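Side-chain contacts in FOKI restriction endonuclease (Planomicrobium okeanokoites, PDB 2FOK), which recognises and cleaves DNA as a type IIS restriction endonuclease, hydrolysing the backbone with the help of metal ions: residues Tyr66-Lys69 with Glu70-Thr74; Gly100-Asn104 with Trp105-Gly109; Leu275-Lys279 with Gly280-Phe284; Glu392-Ser395 with Glu396-Lys400; Ser547-Glu550 with Leu551-Gly555. All coordinates share one frame; numbering follows the deposited sequence.

Interaction 1 (Tyr66-Lys69 with Glu70-Thr74)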
# COMPACT_ATOMS: atom_id res chain seq x y z
N TYR A 66 26.46 8.56 11.39
CA TYR A 66 26.49 7.12 11.11
C TYR A 66 25.94 6.85 9.71
O TYR A 66 24.98 7.48 9.29
CB TYR A 66 25.65 6.34 12.13
CG TYR A 66 25.96 6.58 13.60
CD1 TYR A 66 27.25 6.41 14.10
CD2 TYR A 66 24.96 6.94 14.49
CE1 TYR A 66 27.53 6.59 15.47
CE2 TYR A 66 25.23 7.13 15.86
CZ TYR A 66 26.51 6.95 16.33
OH TYR A 66 26.77 7.15 17.67
N THR A 67 26.56 5.92 8.99
CA THR A 67 26.10 5.57 7.65
C THR A 67 25.00 4.54 7.80
O THR A 67 24.86 3.91 8.85
CB THR A 67 27.21 4.94 6.78
OG1 THR A 67 27.56 3.67 7.32
CG2 THR A 67 28.44 5.83 6.74
N TYR A 68 24.23 4.36 6.74
CA TYR A 68 23.14 3.39 6.76
C TYR A 68 23.62 2.03 7.25
O TYR A 68 23.04 1.45 8.16
CB TYR A 68 22.54 3.24 5.36
CG TYR A 68 21.06 2.95 5.36
CD1 TYR A 68 20.57 1.67 5.66
CD2 TYR A 68 20.13 3.95 5.05
CE1 TYR A 68 19.20 1.40 5.66
CE2 TYR A 68 18.76 3.69 5.05
CZ TYR A 68 18.30 2.42 5.35
OH TYR A 68 16.95 2.17 5.35
N LYS A 69 24.71 1.54 6.65
CA LYS A 69 25.28 0.25 7.02
C LYS A 69 25.62 0.14 8.50
O LYS A 69 25.17 -0.78 9.18
CB LYS A 69 26.52 -0.03 6.17
CG LYS A 69 27.09 -1.42 6.40
CD LYS A 69 27.76 -1.97 5.17
CE LYS A 69 28.18 -3.42 5.40
NZ LYS A 69 27.64 -3.98 6.69
N GLU A 70 26.42 1.07 9.00
CA GLU A 70 26.82 1.05 10.41
C GLU A 70 25.62 0.88 11.36
O GLU A 70 25.73 0.23 12.39
CB GLU A 70 27.57 2.35 10.75
CG GLU A 70 29.01 2.40 10.28
CD GLU A 70 29.47 3.81 9.95
OE1 GLU A 70 28.79 4.77 10.36
OE2 GLU A 70 30.52 3.97 9.28
N LEU A 71 24.48 1.47 11.00
CA LEU A 71 23.27 1.39 11.81
C LEU A 71 22.44 0.11 11.60
O LEU A 71 21.99 -0.51 12.55
CB LEU A 71 22.36 2.59 11.52
CG LEU A 71 22.68 3.94 12.18
CD1 LEU A 71 22.16 5.08 11.31
CD2 LEU A 71 22.04 3.98 13.54
N VAL A 72 22.24 -0.27 10.34
CA VAL A 72 21.43 -1.43 10.02
C VAL A 72 22.16 -2.76 9.85
O VAL A 72 21.65 -3.81 10.25
CB VAL A 72 20.58 -1.13 8.75
CG1 VAL A 72 19.91 -2.39 8.23
CG2 VAL A 72 19.53 -0.08 9.11
N GLY A 73 23.35 -2.72 9.27
CA GLY A 73 24.11 -3.93 9.07
C GLY A 73 23.44 -4.86 8.07
O GLY A 73 22.61 -4.42 7.27
N THR A 74 23.80 -6.14 8.14
CA THR A 74 23.26 -7.15 7.24
C THR A 74 22.66 -8.32 8.03
O THR A 74 22.97 -8.49 9.21
CB THR A 74 24.38 -7.73 6.35
OG1 THR A 74 25.45 -8.20 7.18
CG2 THR A 74 24.91 -6.67 5.41
O HOH W 1 29.78 2.35 6.29

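Interaction 2 (Gly100-Asn104 with Trp105-Gly109)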
# COMPACT_ATOMS: atom_id res chain seq x y z
N GLY A 100 19.52 -11.05 22.25
CA GLY A 100 19.97 -9.86 22.94
C GLY A 100 20.07 -8.69 21.98
O GLY A 100 20.52 -7.60 22.34
N TYR A 101 19.65 -8.92 20.74
CA TYR A 101 19.68 -7.89 19.72
C TYR A 101 18.63 -8.21 18.67
O TYR A 101 18.09 -9.32 18.64
CB TYR A 101 21.08 -7.82 19.09
CG TYR A 101 21.56 -9.11 18.47
CD1 TYR A 101 21.17 -9.47 17.18
CD2 TYR A 101 22.42 -9.96 19.16
CE1 TYR A 101 21.63 -10.65 16.59
CE2 TYR A 101 22.88 -11.15 18.59
CZ TYR A 101 22.48 -11.48 17.31
OH TYR A 101 22.92 -12.66 16.74
N ILE A 102 18.32 -7.22 17.82
CA ILE A 102 17.32 -7.39 16.77
C ILE A 102 17.96 -7.54 15.39
O ILE A 102 19.12 -7.20 15.21
CB ILE A 102 16.34 -6.20 16.72
CG1 ILE A 102 17.10 -4.89 16.88
CG2 ILE A 102 15.30 -6.35 17.83
CD1 ILE A 102 16.56 -3.76 16.05
N ASP A 103 17.18 -8.03 14.43
CA ASP A 103 17.65 -8.25 13.07
C ASP A 103 17.74 -6.97 12.24
O ASP A 103 17.37 -5.89 12.71
CB ASP A 103 16.74 -9.26 12.37
CG ASP A 103 15.29 -8.83 12.36
OD1 ASP A 103 14.60 -9.01 13.38
OD2 ASP A 103 14.85 -8.30 11.32
N ASN A 104 18.22 -7.10 11.01
CA ASN A 104 18.38 -5.97 10.10
C ASN A 104 17.07 -5.48 9.49
O ASN A 104 17.05 -4.49 8.77
CB ASN A 104 19.35 -6.34 8.97
CG ASN A 104 18.83 -7.45 8.07
OD1 ASN A 104 18.51 -8.55 8.53
ND2 ASN A 104 18.74 -7.16 6.77
N TRP A 105 15.97 -6.17 9.77
CA TRP A 105 14.68 -5.75 9.23
C TRP A 105 13.99 -4.83 10.22
O TRP A 105 13.47 -3.77 9.84
CB TRP A 105 13.81 -6.97 8.93
CG TRP A 105 14.22 -7.70 7.68
CD1 TRP A 105 14.41 -9.04 7.54
CD2 TRP A 105 14.51 -7.12 6.40
NE1 TRP A 105 14.81 -9.34 6.26
CE2 TRP A 105 14.88 -8.17 5.54
CE3 TRP A 105 14.50 -5.81 5.90
CZ2 TRP A 105 15.24 -7.96 4.20
CZ3 TRP A 105 14.86 -5.59 4.58
CH2 TRP A 105 15.22 -6.67 3.74
N SER A 106 13.97 -5.23 11.48
CA SER A 106 13.35 -4.42 12.53
C SER A 106 14.20 -3.18 12.81
O SER A 106 13.69 -2.13 13.21
CB SER A 106 13.19 -5.24 13.81
OG SER A 106 13.14 -6.63 13.52
N SER A 107 15.51 -3.30 12.59
CA SER A 107 16.41 -2.18 12.81
C SER A 107 16.02 -1.08 11.82
O SER A 107 15.97 0.10 12.16
CB SER A 107 17.87 -2.61 12.55
OG SER A 107 18.35 -3.47 13.57
N ASP A 108 15.74 -1.49 10.59
CA ASP A 108 15.35 -0.58 9.53
C ASP A 108 14.03 0.13 9.81
O ASP A 108 13.87 1.30 9.48
CB ASP A 108 15.26 -1.33 8.21
CG ASP A 108 15.41 -0.43 7.02
OD1 ASP A 108 16.51 0.15 6.85
OD2 ASP A 108 14.44 -0.29 6.25
N GLY A 109 13.07 -0.57 10.41
CA GLY A 109 11.80 0.08 10.70
C GLY A 109 12.04 1.22 11.66
O GLY A 109 11.52 2.33 11.48

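Interaction 3 (Leu275-Lys279 with Gly280-Phe284)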
# COMPACT_ATOMS: atom_id res chain seq x y z
N LEU A 275 -5.27 19.30 14.17
CA LEU A 275 -5.65 19.38 12.76
C LEU A 275 -6.04 20.81 12.40
O LEU A 275 -5.64 21.33 11.36
CB LEU A 275 -6.84 18.45 12.47
CG LEU A 275 -7.08 17.88 11.06
CD1 LEU A 275 -8.51 18.18 10.64
CD2 LEU A 275 -6.12 18.46 10.06
N ARG A 276 -6.82 21.44 13.27
CA ARG A 276 -7.26 22.81 13.06
C ARG A 276 -6.05 23.72 12.83
O ARG A 276 -6.03 24.51 11.88
CB ARG A 276 -8.07 23.29 14.27
CG ARG A 276 -9.31 24.09 13.93
CD ARG A 276 -10.59 23.27 14.09
NE ARG A 276 -10.59 22.07 13.26
CZ ARG A 276 -10.32 22.07 11.95
NH1 ARG A 276 -10.02 23.20 11.33
NH2 ARG A 276 -10.33 20.93 11.27
N ARG A 277 -5.04 23.59 13.68
CA ARG A 277 -3.83 24.40 13.56
C ARG A 277 -3.01 24.02 12.32
O ARG A 277 -2.33 24.86 11.74
CB ARG A 277 -2.97 24.26 14.82
CG ARG A 277 -1.45 24.23 14.55
CD ARG A 277 -0.60 24.49 15.79
NE ARG A 277 0.60 25.25 15.45
CZ ARG A 277 1.79 25.07 16.02
NH1 ARG A 277 1.95 24.15 16.97
NH2 ARG A 277 2.83 25.80 15.62
N ALA A 278 -3.08 22.75 11.92
CA ALA A 278 -2.34 22.26 10.75
C ALA A 278 -2.98 22.73 9.45
O ALA A 278 -2.36 22.74 8.38
CB ALA A 278 -2.27 20.73 10.76
N LYS A 279 -4.24 23.13 9.56
CA LYS A 279 -4.99 23.60 8.41
C LYS A 279 -4.71 25.07 8.16
O LYS A 279 -4.73 25.53 7.01
CB LYS A 279 -6.48 23.36 8.62
CG LYS A 279 -7.09 22.40 7.60
CD LYS A 279 -7.52 21.09 8.23
CE LYS A 279 -8.16 20.17 7.20
NZ LYS A 279 -9.57 20.55 6.88
N GLY A 280 -4.44 25.80 9.23
CA GLY A 280 -4.15 27.22 9.13
C GLY A 280 -5.31 28.08 9.62
O GLY A 280 -5.39 29.27 9.30
N SER A 281 -6.19 27.48 10.41
CA SER A 281 -7.35 28.18 10.96
C SER A 281 -7.11 28.60 12.40
O SER A 281 -8.06 28.84 13.15
CB SER A 281 -8.58 27.27 10.89
OG SER A 281 -8.20 25.92 11.05
N THR A 282 -5.85 28.71 12.79
CA THR A 282 -5.50 29.08 14.16
C THR A 282 -4.66 30.35 14.24
O THR A 282 -4.29 30.94 13.22
CB THR A 282 -4.74 27.93 14.84
OG1 THR A 282 -4.47 28.26 16.21
CG2 THR A 282 -3.43 27.67 14.12
N LYS A 283 -4.35 30.75 15.47
CA LYS A 283 -3.55 31.95 15.73
C LYS A 283 -2.06 31.68 15.62
O LYS A 283 -1.26 32.62 15.64
CB LYS A 283 -3.88 32.50 17.11
N PHE A 284 -1.69 30.41 15.51
CA PHE A 284 -0.28 30.02 15.42
C PHE A 284 0.02 29.36 14.09
O PHE A 284 -0.84 28.69 13.53
CB PHE A 284 0.07 29.03 16.54
CG PHE A 284 0.12 29.65 17.91
CD1 PHE A 284 0.42 30.99 18.08
CD2 PHE A 284 -0.10 28.86 19.04
CE1 PHE A 284 0.50 31.55 19.35
CE2 PHE A 284 -0.03 29.42 20.32
CZ PHE A 284 0.28 30.77 20.47

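Interaction 4 (Glu392-Ser395 with Glu396-Lys400)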
# COMPACT_ATOMS: atom_id res chain seq x y z
N GLU A 392 5.09 3.67 -19.21
CA GLU A 392 4.61 4.27 -20.45
C GLU A 392 3.23 3.68 -20.76
O GLU A 392 2.32 4.37 -21.24
CB GLU A 392 5.59 3.98 -21.59
CG GLU A 392 7.05 4.00 -21.15
CD GLU A 392 7.98 4.71 -22.12
OE1 GLU A 392 7.83 5.95 -22.31
OE2 GLU A 392 8.87 4.04 -22.69
N LYS A 393 3.07 2.39 -20.46
CA LYS A 393 1.81 1.69 -20.65
C LYS A 393 0.76 2.24 -19.68
O LYS A 393 -0.41 2.38 -20.03
CB LYS A 393 2.00 0.19 -20.41
CG LYS A 393 0.79 -0.65 -20.79
CD LYS A 393 0.75 -1.93 -19.97
CE LYS A 393 2.12 -2.60 -19.84
NZ LYS A 393 2.50 -3.36 -21.08
N LYS A 394 1.18 2.56 -18.46
CA LYS A 394 0.26 3.13 -17.47
C LYS A 394 -0.21 4.48 -18.01
O LYS A 394 -1.39 4.82 -17.93
CB LYS A 394 0.97 3.36 -16.14
CG LYS A 394 1.37 2.10 -15.40
CD LYS A 394 2.27 2.45 -14.23
CE LYS A 394 2.78 1.21 -13.53
NZ LYS A 394 2.78 1.42 -12.06
N SER A 395 0.76 5.23 -18.54
CA SER A 395 0.50 6.54 -19.09
C SER A 395 -0.46 6.47 -20.27
O SER A 395 -1.39 7.26 -20.36
CB SER A 395 1.80 7.19 -19.53
OG SER A 395 1.87 8.53 -19.08
N GLU A 396 -0.22 5.51 -21.16
CA GLU A 396 -1.08 5.33 -22.33
C GLU A 396 -2.52 5.09 -21.94
O GLU A 396 -3.41 5.76 -22.44
CB GLU A 396 -0.59 4.17 -23.20
CG GLU A 396 -1.36 4.04 -24.51
CD GLU A 396 -1.50 2.61 -24.99
OE1 GLU A 396 -0.62 1.78 -24.65
OE2 GLU A 396 -2.48 2.31 -25.71
N LEU A 397 -2.74 4.15 -21.03
CA LEU A 397 -4.09 3.80 -20.58
C LEU A 397 -4.81 4.83 -19.71
O LEU A 397 -6.05 4.80 -19.60
CB LEU A 397 -4.04 2.45 -19.85
CG LEU A 397 -3.60 1.22 -20.67
CD1 LEU A 397 -3.47 0.01 -19.75
CD2 LEU A 397 -4.62 0.94 -21.77
N ARG A 398 -4.06 5.71 -19.06
CA ARG A 398 -4.67 6.75 -18.22
C ARG A 398 -5.20 7.82 -19.16
O ARG A 398 -6.23 8.44 -18.91
CB ARG A 398 -3.63 7.37 -17.27
CG ARG A 398 -3.89 7.02 -15.81
CD ARG A 398 -3.02 7.82 -14.87
NE ARG A 398 -1.63 7.38 -14.93
CZ ARG A 398 -1.09 6.52 -14.07
NH1 ARG A 398 -1.81 6.01 -13.08
NH2 ARG A 398 0.19 6.19 -14.20
N HIS A 399 -4.47 8.03 -20.26
CA HIS A 399 -4.84 8.99 -21.28
C HIS A 399 -5.46 8.19 -22.44
O HIS A 399 -4.93 8.17 -23.55
CB HIS A 399 -3.60 9.72 -21.77
CG HIS A 399 -3.87 10.71 -22.87
ND1 HIS A 399 -4.39 11.96 -22.62
CD2 HIS A 399 -3.72 10.62 -24.21
CE1 HIS A 399 -4.55 12.60 -23.77
NE2 HIS A 399 -4.15 11.81 -24.74
N LYS A 400 -6.56 7.52 -22.17
CA LYS A 400 -7.21 6.72 -23.19
C LYS A 400 -8.50 6.16 -22.63
O LYS A 400 -9.54 6.23 -23.27
CB LYS A 400 -6.30 5.57 -23.62
CG LYS A 400 -6.69 4.92 -24.93
CD LYS A 400 -6.24 3.48 -25.01
CE LYS A 400 -5.40 3.24 -26.25
NZ LYS A 400 -4.54 4.43 -26.55

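Interaction 5 (Ser547-Glu550 with Leu551-Gly555)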
# COMPACT_ATOMS: atom_id res chain seq x y z
N SER A 547 -5.87 -11.02 -20.44
CA SER A 547 -4.75 -10.23 -19.90
C SER A 547 -5.37 -9.09 -19.13
O SER A 547 -6.48 -8.68 -19.44
CB SER A 547 -3.87 -9.67 -21.03
OG SER A 547 -4.47 -8.56 -21.69
N VAL A 548 -4.69 -8.57 -18.11
CA VAL A 548 -5.26 -7.48 -17.33
C VAL A 548 -5.59 -6.25 -18.18
O VAL A 548 -6.60 -5.59 -17.95
CB VAL A 548 -4.33 -7.07 -16.17
CG1 VAL A 548 -4.65 -5.66 -15.69
CG2 VAL A 548 -4.47 -8.07 -15.02
N GLU A 549 -4.75 -5.95 -19.17
CA GLU A 549 -4.96 -4.80 -20.05
C GLU A 549 -6.24 -4.90 -20.89
O GLU A 549 -6.81 -3.88 -21.28
CB GLU A 549 -3.75 -4.62 -20.96
CG GLU A 549 -3.93 -3.57 -22.04
CD GLU A 549 -2.66 -3.34 -22.84
OE1 GLU A 549 -1.60 -3.86 -22.42
OE2 GLU A 549 -2.72 -2.64 -23.87
N GLU A 550 -6.67 -6.12 -21.19
CA GLU A 550 -7.90 -6.32 -21.96
C GLU A 550 -9.09 -6.27 -21.00
O GLU A 550 -10.20 -5.95 -21.40
CB GLU A 550 -7.86 -7.65 -22.71
CG GLU A 550 -6.89 -7.70 -23.90
CD GLU A 550 -7.38 -6.90 -25.10
OE1 GLU A 550 -8.53 -6.41 -25.06
OE2 GLU A 550 -6.62 -6.76 -26.09
N LEU A 551 -8.84 -6.57 -19.72
CA LEU A 551 -9.88 -6.52 -18.70
C LEU A 551 -10.33 -5.06 -18.64
O LEU A 551 -11.51 -4.76 -18.74
CB LEU A 551 -9.31 -6.90 -17.33
CG LEU A 551 -10.13 -7.54 -16.18
CD1 LEU A 551 -9.37 -7.34 -14.90
CD2 LEU A 551 -11.49 -6.92 -16.05
N LEU A 552 -9.34 -4.18 -18.50
CA LEU A 552 -9.52 -2.74 -18.43
C LEU A 552 -10.12 -2.19 -19.72
O LEU A 552 -11.04 -1.37 -19.70
CB LEU A 552 -8.17 -2.06 -18.15
CG LEU A 552 -7.40 -2.56 -16.93
CD1 LEU A 552 -6.05 -1.88 -16.86
CD2 LEU A 552 -8.19 -2.27 -15.67
N ILE A 553 -9.59 -2.64 -20.86
CA ILE A 553 -10.08 -2.19 -22.15
C ILE A 553 -11.54 -2.56 -22.31
O ILE A 553 -12.34 -1.76 -22.79
CB ILE A 553 -9.28 -2.85 -23.30
CG1 ILE A 553 -7.95 -2.12 -23.50
CG2 ILE A 553 -10.10 -2.82 -24.59
CD1 ILE A 553 -7.10 -2.69 -24.64
N GLY A 554 -11.88 -3.77 -21.89
CA GLY A 554 -13.26 -4.24 -21.99
C GLY A 554 -14.18 -3.55 -21.01
O GLY A 554 -15.38 -3.48 -21.24
N GLY A 555 -13.63 -3.06 -19.90
CA GLY A 555 -14.45 -2.38 -18.92
C GLY A 555 -14.74 -0.95 -19.34
O GLY A 555 -15.76 -0.38 -18.97

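Interaction 1 (Tyr66-Lys69 with Glu70-Thr74)
Thr-67 and Glu-70 hold each other at the start of the short helix 68-72. The backbone N of Thr-67 donates to Glu-70 OE1 at 2.9 Å, along a nearly straight line (170°), and arrives from above the carboxylate plane. In return Glu-70 N reaches Thr-67 OG1 over 3.3 Å. The hydroxyl faces that N-H because OG1 sits between the backbone N and the carbonyl carbon (chi1 67°), while the glutamate folds back to the threonine with CG beside its own backbone N (chi1 -77°) and a bend further out. Bonds traded both ways between side chain and main chain make a capping box, with Thr-67 as N-cap where strand 66-67 of the first recognition subdomain turns into helix. With an alanine at Glu-70, Thr-67 N would probably lose its acceptor and the box would keep just the threonine's half. On the inner side packing is close. Leu-71 CD1 rests 3.8 Å from Tyr-66 CB, and Tyr-68 runs alongside Val-72 with CE1 3.8 Å from CG2. Leu-111 of helix 104-116 touches both Tyr-68 and Leu-71, and the phenol oxygens are held by Asp-108 (Tyr-68) and the carbonyl of Val-26 (Tyr-66). The outer flank is looser: a water 2.8 Å from Thr-67 OG1 reaches Glu-70 OE2 only weakly. Lys-69, the more exposed neighbour, passes Thr-74 CG2 with NZ at 4.0 Å and makes a long, weak ion pair with Asp-85. At the far end Gly-73 N meets a lone pair of Lys-69 O at 2.7 Å.

Interaction 2 (Gly100-Asn104 with Trp105-Gly109)
Asp-103 commits both carboxylate oxygens to the first turn of helix 104-116, as its N-cap. OD2 takes two backbone N-H groups from the same face of the carboxylate: Trp-105 N at 2.9 Å and Ser-106 N at 3.2 Å. OD1 receives the hydroxyl of Ser-106, OG lying 2.8 Å away and likewise out of the plane. The group swings over the helix start because CG stands between the backbone N and the carbonyl carbon (chi1 57°). Replacing Ser-106 with an alanine would keep its N-H but is likely to leave OD1 without this donor and the carboxylate freer to turn. The carbonyl of Asp-103 is also doubly used, with Ser-107 OG at 2.7 Å and Ser-107 N at 3.2 Å coming from opposite faces of its plane. Placed at the amino end of a helix, the carboxylate's negative charge is probably stabilised. Asn-104 and Trp-105 point the same way, and the amide ND2 lies over the indole centre with the two planes 35° apart. Ile-102 and Ser-107 pack on helix 87-91 at Ile-88, while Asn-104 and Asp-108 lean on Val-72 of helix 68-72.

Interaction 3 (Leu275-Lys279 with Gly280-Phe284)
Ser-281 turns its hydroxyl back onto the last turn of the helix, OG donating to Arg-276 O at 2.7 Å. It gets there with OG between the backbone N and the carbonyl carbon, at a chi1 of 32° that lies well off the usual staggered value. Arg-276 O is shared: Lys-279 N approaches from the other face of the carbonyl plane, and Ser-281 N adds a weak bond. Together with the bond from Gly-280 N to Arg-277 O, this is consistent with a Schellman motif closing helix 269-279, though both of its bonds are weak; Gly-280 has a positive phi of 106°. The side chain of Arg-276 is bent at both chi2 and chi3, and this folding brings NH1 to 3.3 Å from Ser-281 OG, which lies at the guanidinium edge. Arg-277 bends at chi3 instead. Its CB meets Thr-282 CG2 at 3.5 Å, although the exact place of that methyl is doubtful, since it also sits too close to Phe-284 O. Further out, Arg-277 NE passes Phe-284 CB at 4.0 Å, the guanidinium and phenyl planes standing 70° apart, and NH2 bonds the carbonyl of Thr-285. Lys-279, kinked at chi2 and chi4, sends NZ to a salt bridge with Glu-170. Leu-275 packs the helix against helix 160-169 at Leu-166 and Thr-167, while the chain after it is the loop that leads on to helix 303-319.

Interaction 4 (Glu392-Ser395 with Glu396-Lys400)
Arg-398 lays one face of its guanidinium over the carbonyl oxygen of Lys-394, NE standing 4.0 Å from that O. A bend at chi3 (-71°) folds the group back along the helix, so that NH2 comes to 3.5 Å from Lys-394 CB. NE is buried with no partner in the model, while NH1 has a long, weak ion pair with Glu-410. The same Lys-394 O accepts the backbone N of Arg-398 at 3.0 Å, an ordinary bond of the last turn of helix 389-398 in the cleavage domain. His-399 N still reaches Ser-395 O at 3.2 Å, but with His-399 the chain leaves helical geometry. Lys-394 NZ forms salt bridges with Glu-391, Glu-410 and Glu-413, acids that probably offset its nearness to the arginine, whose NH2 is 5.8 Å from NZ. On another side of the helix Leu-397 CD1 approaches Lys-393 CG at 4.4 Å, and both residues pack on Ile-412 of helix 411-414. Beyond the helix end Lys-400 NZ doubles back to Glu-396 OE2 in a salt bridge of 3.1 Å, its hydrogen bond weak in geometry. Ser-395 OG and His-399 ND1 face helix 341-352, bonding Thr-343 and Glu-342.

Interaction 5 (Ser547-Glu550 with Leu551-Gly555)
Ser-547 O is gripped twice at the start of helix 548-560: Leu-551 N meets it in the carbonyl plane at 3.2 Å, and Glu-550 N reaches it at 3.1 Å. Ser-547 is the N-cap here, its OG taking a further, weak bond from Glu-550 N over 3.3 Å. One residue on, Val-548 O receives Leu-552 N at 3.1 Å in an almost straight bond (167°), and Glu-550 O receives Gly-554 N at 2.8 Å from above the carbonyl plane. Two side-chain pairs follow the same four-residue spacing. Val-548 CG1 and Leu-552 CD1 touch at 4.2 Å, their branches meeting at a slant. Glu-549 runs out extended, with CG anti to the backbone N (chi1 172°), and lies alongside Ile-553, its CG 4.2 Å from CD1. Glu-550 is the exception, meeting Ile-553 three residues on: a bend at chi2 (-73°) curls the carboxylate round until OE1 sits 3.9 Å from Ile-553 CG2. That oxygen also accepts the backbone N of Phe-579, the last residue of the chain. Val-548 and Leu-552 pack on Ile-412 of helix 411-414, and Leu-551 and Leu-552 on Phe-431 of helix 421-436. The mix of groups marks an amphipathic helix that follows strand 542-547 of the cleavage domain's mixed sheet: Val-548, Leu-551 and Leu-552 turn to the neighbouring helices, while Ile-553 lies on the glutamate side against Phe-579. The two glutamates, near the amino end, would probably gain from the helix dipole, and one of them ties down the carboxyl terminus.

Overall arrangement
The five contacts follow one another along the chain from the recognition region to the cleavage domain. Interactions 1 and 2 belong to the first recognition subdomain, their centres about 11 Å apart, and they touch directly, Tyr-68 and Asp-108 joining helices 68-72 and 104-116. Interaction 3, in the second subdomain, stands alone, its centre about 38 Å or more from every other. Interactions 4 and 5 share the cleavage domain, their centres about 13 Å apart, where helices 389-398 and 548-560 meet through Lys-393, Leu-397 and Glu-549. Two local pairs about 40 Å or more apart, centre to centre, are consistent with an enzyme that keeps recognition and cleavage in separate domains.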